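Side-chain contacts in BpsB (PgaB), Poly-beta-1,6-N-acetyl-D-glucosamine N-deacetylase (Bordetella bronchiseptica RB50, PDB 5BU6), which removes acetyl groups from poly-beta-1,6-N-acetyl-D-glucosamine, a family 4 carbohydrate esterase activity required for biofilm formation: residues T91-F94 against P95-A99; A144-G147 against L148-L151; I127-H131 against D132-T136; T113-P116 against A117-I121. The protein carries 5 engineered substitutions. All coordinates share one frame; numbering follows the deposited sequence.

Interaction 1. Residues T91-F94 against P95-A99. Engineered in segment 95-99: Ala98 (natural residue Lys), Ala99 (natural residue Lys).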
loop_
_atom_site.group_PDB
_atom_site.type_symbol
_atom_site.label_atom_id
_atom_site.label_comp_id
_atom_site.label_asym_id
_atom_site.label_seq_id
_atom_site.Cartn_x
_atom_site.Cartn_y
_atom_site.Cartn_z
ATOM N N THR A 91 15.230 -5.582 -6.392
ATOM C CA THR A 91 16.152 -5.964 -7.443
ATOM C C THR A 91 15.679 -5.551 -8.814
ATOM O O THR A 91 16.492 -5.411 -9.729
ATOM C CB THR A 91 16.385 -7.489 -7.428
ATOM O OG1 THR A 91 15.123 -8.147 -7.536
ATOM C CG2 THR A 91 17.000 -7.889 -6.120
ATOM N N LYS A 92 14.373 -5.354 -8.992
ATOM C CA LYS A 92 13.892 -5.034 -10.338
ATOM C C LYS A 92 13.275 -3.639 -10.458
ATOM O O LYS A 92 13.562 -2.914 -11.417
ATOM C CB LYS A 92 12.878 -6.081 -10.805
ATOM C CG LYS A 92 13.425 -7.507 -10.785
ATOM C CD LYS A 92 14.608 -7.680 -11.733
ATOM C CE LYS A 92 14.178 -8.242 -13.081
ATOM N NZ LYS A 92 15.330 -8.760 -13.888
ATOM N N VAL A 93 12.429 -3.269 -9.502
ATOM C CA VAL A 93 11.727 -1.996 -9.586
ATOM C C VAL A 93 12.657 -0.838 -9.248
ATOM O O VAL A 93 12.725 0.142 -9.983
ATOM C CB VAL A 93 10.497 -1.931 -8.645
ATOM C CG1 VAL A 93 9.842 -0.558 -8.733
ATOM C CG2 VAL A 93 9.481 -3.006 -8.993
ATOM N N PHE A 94 13.385 -0.975 -8.143
ATOM C CA PHE A 94 14.275 0.076 -7.639
ATOM C C PHE A 94 15.272 0.599 -8.708
ATOM O O PHE A 94 15.370 1.808 -8.911
ATOM C CB PHE A 94 15.001 -0.447 -6.386
ATOM C CG PHE A 94 15.868 0.575 -5.691
ATOM C CD1 PHE A 94 15.468 1.898 -5.582
ATOM C CD2 PHE A 94 17.071 0.193 -5.102
ATOM C CE1 PHE A 94 16.269 2.838 -4.933
ATOM C CE2 PHE A 94 17.870 1.120 -4.444
ATOM C CZ PHE A 94 17.463 2.451 -4.361
ATOM N N PRO A 95 15.981 -0.300 -9.424
ATOM C CA PRO A 95 16.911 0.250 -10.423
ATOM C C PRO A 95 16.212 0.879 -11.623
ATOM O O PRO A 95 16.814 1.712 -12.285
ATOM C CB PRO A 95 17.750 -0.966 -10.850
ATOM C CG PRO A 95 16.991 -2.146 -10.418
ATOM C CD PRO A 95 16.154 -1.758 -9.258
ATOM N N LEU A 96 14.965 0.514 -11.895
ATOM C CA LEU A 96 14.221 1.208 -12.933
ATOM C C LEU A 96 13.801 2.595 -12.446
ATOM O O LEU A 96 13.848 3.563 -13.196
ATOM C CB LEU A 96 12.998 0.402 -13.364
ATOM C CG LEU A 96 13.207 -0.647 -14.459
ATOM C CD1 LEU A 96 11.886 -1.323 -14.778
ATOM C CD2 LEU A 96 13.804 -0.026 -15.713
ATOM N N LEU A 97 13.376 2.692 -11.195
ATOM C CA LEU A 97 13.065 3.994 -10.625
ATOM C C LEU A 97 14.273 4.918 -10.730
ATOM O O LEU A 97 14.147 6.078 -11.108
ATOM C CB LEU A 97 12.640 3.849 -9.173
ATOM C CG LEU A 97 11.308 3.132 -8.967
ATOM C CD1 LEU A 97 11.037 3.001 -7.493
ATOM C CD2 LEU A 97 10.166 3.889 -9.647
ATOM N N ALA A 98 15.448 4.388 -10.414
ATOM C CA ALA A 98 16.682 5.166 -10.507
ATOM C C ALA A 98 16.986 5.583 -11.941
ATOM O O ALA A 98 17.337 6.734 -12.200
ATOM C CB ALA A 98 17.844 4.379 -9.928
ATOM N N ALA A 99 16.855 4.644 -12.873
ATOM C CA ALA A 99 17.183 4.898 -14.267
ATOM C C ALA A 99 16.268 5.946 -14.904
ATOM O O ALA A 99 16.716 6.739 -15.717
ATOM C CB ALA A 99 17.128 3.599 -15.062
#
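The Phe94 ring meets Pro95 N obliquely. The link runs through the root of the side chain, with Phe94 CB 3.4 Å from Pro95 CD. Phe94 CG stands anti to the backbone N (chi1 -175°), which swings the ring out beside its own carbonyl carbon. The pyrrolidine ring of Pro95 sits as a knob among Thr91, Lys92, Val93 and Phe94, its CG 3.4 Å from Thr91 O. Proline brings no N-H to the turn before it, and the helix kinks here. Beyond the kink regular bonding resumes: Leu97 N reaches Val93 O at 2.9 Å and Ala98 N reaches Phe94 O at 3.0 Å, while Leu96 N adds a weak bond to Val93 O. One turn apart, Val93 and Leu97 run side by side in the same direction, CG1 of the first 4.0 Å from CD1 of the second. Ala98 and Ala99 are engineered. Helix 88-100 is the crossover of the beta-alpha-beta unit joining strands 77-83 and 104-108; Val93, Leu96 and Leu97 pack on helix 43-52, whereas Phe94 lies against Glu142 and Met143 of helix 137-145.

Interaction 2. Residues A144-G147 against L148-L151. With EDO (1,2-ethanediol), chain J.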
loop_
_atom_site.group_PDB
_atom_site.type_symbol
_atom_site.label_atom_id
_atom_site.label_comp_id
_atom_site.label_asym_id
_atom_site.label_seq_id
_atom_site.Cartn_x
_atom_site.Cartn_y
_atom_site.Cartn_z
ATOM N N ALA A 144 14.862 3.981 0.963
ATOM C CA ALA A 144 14.475 5.186 1.674
ATOM C C ALA A 144 15.583 6.222 1.610
ATOM O O ALA A 144 15.325 7.400 1.428
ATOM C CB ALA A 144 14.131 4.863 3.124
ATOM N N GLN A 145 16.829 5.787 1.741
ATOM C CA GLN A 145 17.928 6.740 1.757
ATOM C C GLN A 145 18.321 7.234 0.367
ATOM O O GLN A 145 19.088 8.182 0.250
ATOM C CB GLN A 145 19.147 6.134 2.451
ATOM C CG GLN A 145 18.953 5.978 3.952
ATOM C CD GLN A 145 20.192 5.457 4.638
ATOM O OE1 GLN A 145 20.872 4.568 4.126
ATOM N NE2 GLN A 145 20.501 6.019 5.801
ATOM N N SER A 146 17.788 6.606 -0.679
ATOM C CA SER A 146 18.081 7.020 -2.054
ATOM C C SER A 146 17.425 8.362 -2.426
ATOM O O SER A 146 17.814 9.013 -3.386
ATOM C CB SER A 146 17.616 5.954 -3.038
ATOM O OG SER A 146 16.197 5.962 -3.153
ATOM N N GLY A 147 16.411 8.759 -1.668
ATOM C CA GLY A 147 15.664 9.968 -1.966
ATOM C C GLY A 147 14.486 9.722 -2.894
ATOM O O GLY A 147 13.628 10.583 -3.043
ATOM N N LEU A 148 14.436 8.543 -3.515
ATOM C CA LEU A 148 13.415 8.272 -4.516
ATOM C C LEU A 148 12.176 7.618 -3.922
ATOM O O LEU A 148 11.127 7.636 -4.533
ATOM C CB LEU A 148 13.958 7.359 -5.614
ATOM C CG LEU A 148 15.099 7.829 -6.504
ATOM C CD1 LEU A 148 15.660 6.621 -7.230
ATOM C CD2 LEU A 148 14.594 8.869 -7.493
ATOM N N VAL A 149 12.297 7.028 -2.738
ATOM C CA VAL A 149 11.245 6.145 -2.253
ATOM C C VAL A 149 10.679 6.604 -0.914
ATOM O O VAL A 149 11.421 6.829 0.024
ATOM C CB VAL A 149 11.780 4.710 -2.109
ATOM C CG1 VAL A 149 10.784 3.829 -1.382
ATOM C CG2 VAL A 149 12.145 4.134 -3.481
ATOM N N GLU A 150 9.361 6.710 -0.835
ATOM C CA GLU A 150 8.650 6.994 0.418
ATOM C C GLU A 150 8.159 5.667 0.971
ATOM O O GLU A 150 7.495 4.906 0.267
ATOM C CB GLU A 150 7.464 7.924 0.172
ATOM C CG GLU A 150 6.474 8.038 1.327
ATOM C CD GLU A 150 6.625 9.337 2.112
ATOM O OE1 GLU A 150 7.472 10.175 1.735
ATOM O OE2 GLU A 150 5.892 9.521 3.108
ATOM N N LEU A 151 8.486 5.377 2.220
ATOM C CA LEU A 151 7.999 4.151 2.846
ATOM C C LEU A 151 6.653 4.429 3.497
ATOM O O LEU A 151 6.430 5.489 4.107
ATOM C CB LEU A 151 8.999 3.630 3.880
ATOM C CG LEU A 151 10.362 3.150 3.382
ATOM C CD1 LEU A 151 11.150 2.502 4.532
ATOM C CD2 LEU A 151 10.224 2.195 2.214
HETATM C C1 EDO J . 10.188 10.595 -0.978
HETATM O O1 EDO J . 9.989 10.230 -2.349
HETATM C C2 EDO J . 9.413 11.879 -0.674
HETATM O O2 EDO J . 7.999 11.639 -0.559
HETATM O O HOH W 1 13.521 8.637 -0.037
#
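Ser146 and Leu148 meet in the turn that leads from helix 137-145 into strand 149-153, a strand of the parallel sheet of this deacetylase fold. Ser146 OG accepts a nearly straight bond from Leu148 N, 3.1 Å long with an N-H...O angle of 164°. The hydroxyl sits between its own backbone N and carbonyl carbon (chi1 74°), which brings it over the turn and also lets it bond to Met143 O of helix 137-145. Between Ser146 and Leu148, Gly147 turns the chain with positive phi, a conformation that favours glycine. Leu148 CB lies 3.6 Å from Ser146 OG, and its branched end packs on Ala98 of helix 88-100. Deeper in, Leu151 bends back to the helix, its CD1 4.1 Å from Ala144 CB. Water 1 ties the two arms of the turn together, donating to Ala144 O at 2.6 Å and to Val149 O at 2.8 Å. On the strand, Glu150 OE1 accepts from O2 of a 1,2-ethanediol, probably from the crystallisation liquor, at 2.8 Å, while Glu150 OE2 forms a salt bridge with Arg216. One serine oxygen thus links Met143 O of helix 137-145 with Leu148 N just before the strand, and the water satisfies two further carbonyls, so the reversal is held by polar bonds as well as by the Ala144-Leu151 contact.

Interaction 3. Residues I127-H131 against D132-T136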
loop_
_atom_site.group_PDB
_atom_site.type_symbol
_atom_site.label_atom_id
_atom_site.label_comp_id
_atom_site.label_asym_id
_atom_site.label_seq_id
_atom_site.Cartn_x
_atom_site.Cartn_y
_atom_site.Cartn_z
ATOM N N ILE A 127 -1.595 -21.433 2.098
ATOM C CA ILE A 127 -0.385 -20.939 1.440
ATOM C C ILE A 127 0.626 -20.271 2.387
ATOM O O ILE A 127 0.336 -19.240 3.018
ATOM C CB ILE A 127 -0.721 -19.926 0.327
ATOM C CG1 ILE A 127 -1.596 -20.561 -0.757
ATOM C CG2 ILE A 127 0.556 -19.376 -0.295
ATOM C CD1 ILE A 127 -2.021 -19.579 -1.825
ATOM N N GLU A 128 1.819 -20.861 2.458
ATOM C CA GLU A 128 2.955 -20.283 3.179
ATOM C C GLU A 128 4.104 -19.987 2.215
ATOM O O GLU A 128 4.312 -20.733 1.256
ATOM C CB GLU A 128 3.449 -21.234 4.278
ATOM C CG GLU A 128 2.635 -21.233 5.554
ATOM C CD GLU A 128 3.346 -21.960 6.685
ATOM O OE1 GLU A 128 4.023 -22.976 6.410
ATOM O OE2 GLU A 128 3.238 -21.506 7.845
ATOM N N VAL A 129 4.854 -18.916 2.467
ATOM C CA VAL A 129 6.013 -18.619 1.632
ATOM C C VAL A 129 7.279 -18.394 2.452
ATOM O O VAL A 129 7.224 -17.980 3.612
ATOM C CB VAL A 129 5.773 -17.379 0.728
ATOM C CG1 VAL A 129 4.662 -17.649 -0.271
ATOM C CG2 VAL A 129 5.472 -16.138 1.558
ATOM N N PRO A 130 8.436 -18.670 1.841
ATOM C CA PRO A 130 9.717 -18.463 2.510
ATOM C C PRO A 130 9.938 -17.027 2.943
ATOM O O PRO A 130 9.528 -16.088 2.250
ATOM C CB PRO A 130 10.736 -18.869 1.439
ATOM C CG PRO A 130 10.027 -19.798 0.590
ATOM C CD PRO A 130 8.606 -19.338 0.540
ATOM N N HIS A 131 10.576 -16.877 4.102
ATOM C CA HIS A 131 10.986 -15.588 4.629
ATOM C C HIS A 131 11.742 -14.753 3.586
ATOM O O HIS A 131 11.523 -13.546 3.481
ATOM C CB HIS A 131 11.856 -15.808 5.886
ATOM C CG HIS A 131 12.203 -14.551 6.620
ATOM N ND1 HIS A 131 11.249 -13.684 7.107
ATOM C CD2 HIS A 131 13.401 -14.019 6.954
ATOM C CE1 HIS A 131 11.844 -12.667 7.704
ATOM N NE2 HIS A 131 13.150 -12.847 7.627
ATOM N N ASP A 132 12.593 -15.388 2.777
ATOM C CA ASP A 132 13.433 -14.605 1.869
ATOM C C ASP A 132 12.745 -14.250 0.545
ATOM O O ASP A 132 13.380 -13.718 -0.372
ATOM C CB ASP A 132 14.749 -15.340 1.603
ATOM C CG ASP A 132 14.564 -16.833 1.470
ATOM O OD1 ASP A 132 13.409 -17.271 1.310
ATOM O OD2 ASP A 132 15.574 -17.567 1.517
ATOM N N PHE A 133 11.441 -14.494 0.448
ATOM C CA PHE A 133 10.672 -13.920 -0.661
ATOM C C PHE A 133 10.516 -12.410 -0.524
ATOM O O PHE A 133 10.156 -11.724 -1.483
ATOM C CB PHE A 133 9.283 -14.563 -0.770
ATOM C CG PHE A 133 9.266 -15.850 -1.550
ATOM C CD1 PHE A 133 10.417 -16.603 -1.684
ATOM C CD2 PHE A 133 8.112 -16.282 -2.178
ATOM C CE1 PHE A 133 10.422 -17.791 -2.419
ATOM C CE2 PHE A 133 8.105 -17.472 -2.923
ATOM C CZ PHE A 133 9.260 -18.219 -3.045
ATOM N N PHE A 134 10.766 -11.894 0.672
ATOM C CA PHE A 134 10.584 -10.462 0.935
ATOM C C PHE A 134 11.905 -9.694 1.053
ATOM O O PHE A 134 12.906 -10.233 1.505
ATOM C CB PHE A 134 9.754 -10.294 2.212
ATOM C CG PHE A 134 8.386 -10.888 2.100
ATOM C CD1 PHE A 134 7.374 -10.192 1.472
ATOM C CD2 PHE A 134 8.128 -12.163 2.557
ATOM C CE1 PHE A 134 6.115 -10.745 1.329
ATOM C CE2 PHE A 134 6.871 -12.718 2.428
ATOM C CZ PHE A 134 5.867 -12.011 1.805
ATOM N N MET A 135 11.870 -8.422 0.657
ATOM C CA MET A 135 12.953 -7.479 0.884
ATOM C C MET A 135 13.386 -7.447 2.332
ATOM O O MET A 135 12.557 -7.548 3.249
ATOM C CB MET A 135 12.537 -6.060 0.495
ATOM C CG MET A 135 12.612 -5.735 -0.937
ATOM S SD MET A 135 12.194 -3.977 -1.131
ATOM C CE MET A 135 10.489 -3.978 -0.615
ATOM N N THR A 136 14.682 -7.273 2.547
ATOM C CA THR A 136 15.173 -7.128 3.910
ATOM C C THR A 136 15.018 -5.695 4.391
ATOM O O THR A 136 14.765 -4.779 3.606
ATOM C CB THR A 136 16.630 -7.561 4.027
ATOM O OG1 THR A 136 17.466 -6.657 3.302
ATOM C CG2 THR A 136 16.795 -8.987 3.480
#
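Pro130 sets its CB-CG-CD edge over one face of the Phe133 ring, a CH-pi contact in the short 3-10 turn that follows the 121-124/127-129 hairpin and leads towards helix 137-145. This is the close-packed part of the contact, although Phe133 as a whole is exposed. Pro130 CD stands 3.7 Å from the ring centroid, only 8° off the normal, and CG is 3.6 Å from CE1 of Phe133. The backbone closes the turn beneath them: Phe133 N donates to Pro130 O at 3.1 Å, from well above the carbonyl plane, and Phe134 N adds a weak bond to His131 O. Val129 divides its side chain between the two phenylalanines, whose side chains each cross it at about a right angle. Its CB faces Phe133 CD2, while CG2, set between the backbone N and carbonyl carbon (chi1 -65° for CG1), meets Phe134 CE2 at 3.8 Å. Phe134 is buried, stacked on Tyr86 and meeting Trp112, with its side chain about 9 Å from a bound nickel ion. Asp132 is the loose element, on the solvent side, and there the contact thins to a single approach by the carboxylate. Folded back over the turn (chi1 39°), it brings OD1 to 3.1 Å from Pro130 CB.

Interaction 4. Residues T113-P116 against A117-I121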
loop_
_atom_site.group_PDB
_atom_site.type_symbol
_atom_site.label_atom_id
_atom_site.label_comp_id
_atom_site.label_asym_id
_atom_site.label_seq_id
_atom_site.Cartn_x
_atom_site.Cartn_y
_atom_site.Cartn_z
ATOM N N THR A 113 7.803 -8.581 6.479
ATOM C CA THR A 113 9.167 -8.074 6.487
ATOM C C THR A 113 9.870 -8.400 7.804
ATOM O O THR A 113 11.042 -8.774 7.820
ATOM C CB THR A 113 9.161 -6.546 6.238
ATOM O OG1 THR A 113 8.510 -6.302 4.984
ATOM C CG2 THR A 113 10.604 -5.944 6.211
ATOM N N ASP A 114 9.147 -8.281 8.910
ATOM C CA ASP A 114 9.751 -8.507 10.219
ATOM C C ASP A 114 9.493 -9.907 10.789
ATOM O O ASP A 114 9.564 -10.100 11.988
ATOM C CB ASP A 114 9.242 -7.478 11.225
ATOM C CG ASP A 114 10.164 -7.328 12.394
ATOM O OD1 ASP A 114 11.361 -7.068 12.147
ATOM O OD2 ASP A 114 9.693 -7.501 13.536
ATOM N N ALA A 115 9.147 -10.872 9.944
ATOM C CA ALA A 115 8.893 -12.209 10.470
ATOM C C ALA A 115 10.145 -12.780 11.127
ATOM O O ALA A 115 11.266 -12.489 10.704
ATOM C CB ALA A 115 8.394 -13.147 9.351
ATOM N N PRO A 116 9.955 -13.595 12.166
ATOM C CA PRO A 116 11.070 -14.247 12.870
ATOM C C PRO A 116 11.997 -14.985 11.906
ATOM O O PRO A 116 11.503 -15.583 10.948
ATOM C CB PRO A 116 10.367 -15.240 13.800
ATOM C CG PRO A 116 9.007 -14.685 13.999
ATOM C CD PRO A 116 8.642 -13.988 12.721
ATOM N N ALA A 117 13.303 -14.953 12.151
ATOM C CA ALA A 117 14.263 -15.633 11.269
ATOM C C ALA A 117 13.947 -17.117 11.147
ATOM O O ALA A 117 13.564 -17.759 12.125
ATOM C CB ALA A 117 15.693 -15.449 11.775
ATOM N N GLY A 118 14.098 -17.647 9.937
ATOM C CA GLY A 118 13.860 -19.052 9.688
ATOM C C GLY A 118 12.402 -19.473 9.618
ATOM O O GLY A 118 12.131 -20.636 9.417
ATOM N N THR A 119 11.454 -18.560 9.786
ATOM C CA THR A 119 10.059 -18.975 9.724
ATOM C C THR A 119 9.401 -18.548 8.405
ATOM O O THR A 119 9.817 -17.587 7.767
ATOM C CB THR A 119 9.236 -18.424 10.910
ATOM O OG1 THR A 119 9.026 -17.012 10.746
ATOM C CG2 THR A 119 9.943 -18.705 12.252
ATOM N N LYS A 120 8.377 -19.292 8.007
ATOM C CA LYS A 120 7.643 -19.021 6.785
ATOM C C LYS A 120 6.517 -18.051 7.074
ATOM O O LYS A 120 5.983 -18.022 8.175
ATOM C CB LYS A 120 7.087 -20.320 6.193
ATOM C CG LYS A 120 8.065 -21.057 5.288
ATOM C CD LYS A 120 7.512 -22.407 4.859
ATOM C CE LYS A 120 8.225 -22.932 3.627
ATOM N NZ LYS A 120 9.685 -23.061 3.853
ATOM N N ILE A 121 6.169 -17.250 6.080
ATOM C CA ILE A 121 5.070 -16.300 6.197
ATOM C C ILE A 121 3.803 -16.994 5.726
ATOM O O ILE A 121 3.763 -17.495 4.608
ATOM C CB ILE A 121 5.313 -15.025 5.355
ATOM C CG1 ILE A 121 6.311 -14.088 6.043
ATOM C CG2 ILE A 121 3.998 -14.282 5.064
ATOM C CD1 ILE A 121 7.749 -14.546 5.971
#
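Pro116 O takes two bonds from Thr119, one from the hydroxyl and one from the backbone, across a type II beta turn running from Pro116 to Thr119. The backbone bond, Thr119 N to Pro116 O, is 3.2 Å long and closes the turn. Thr119 OG1 donates to the same oxygen at 2.9 Å, and both donors arrive from one face of the carbonyl plane, the hydroxyl tilted 26° from it and the amide 35°. The threonine can do this because OG1 sits between its own backbone N and carbonyl carbon (chi1 72°), which directs the hydroxyl back across the turn, while CG2 lies 3.8 Å from Pro116 CB. Gly118 takes the positive phi of the turn's third position, which favours glycine. Below the polar part, Ala115 CB rests 3.7 Å from Ile121 CD1, the tip of a side chain that also touches His131 and Phe134. Asp114 OD1, at the start of the loop, is satisfied by Trp137 NE1. Because the side chain and the main chain of one residue both bind a single carbonyl, the two bonds would favour this rotation of Thr119 and help to stabilise the exposed turn.

Overall arrangement
All four contacts fall within the polysaccharide deacetylase region of the chain, along which they come in the order interaction 1, 4, 3, 2. They form two pairs. Interactions 1 and 2, with centres 12 Å apart, join helix 88-100 to the turn before strand 149-153: Phe94 packs on Ser146 and Ala98 on Leu148. Interactions 3 and 4 are closer, 7 Å between centres, and share the two-stranded 121-124/127-129 sheet, with His131 lying against Ala115. The pairs do not touch; the centres of interactions 1 and 3 are 20 Å apart. One pair therefore lies where helix 88-100 meets the turn leading into the parallel sheet, while the other shapes loops nearer the bound nickel ions.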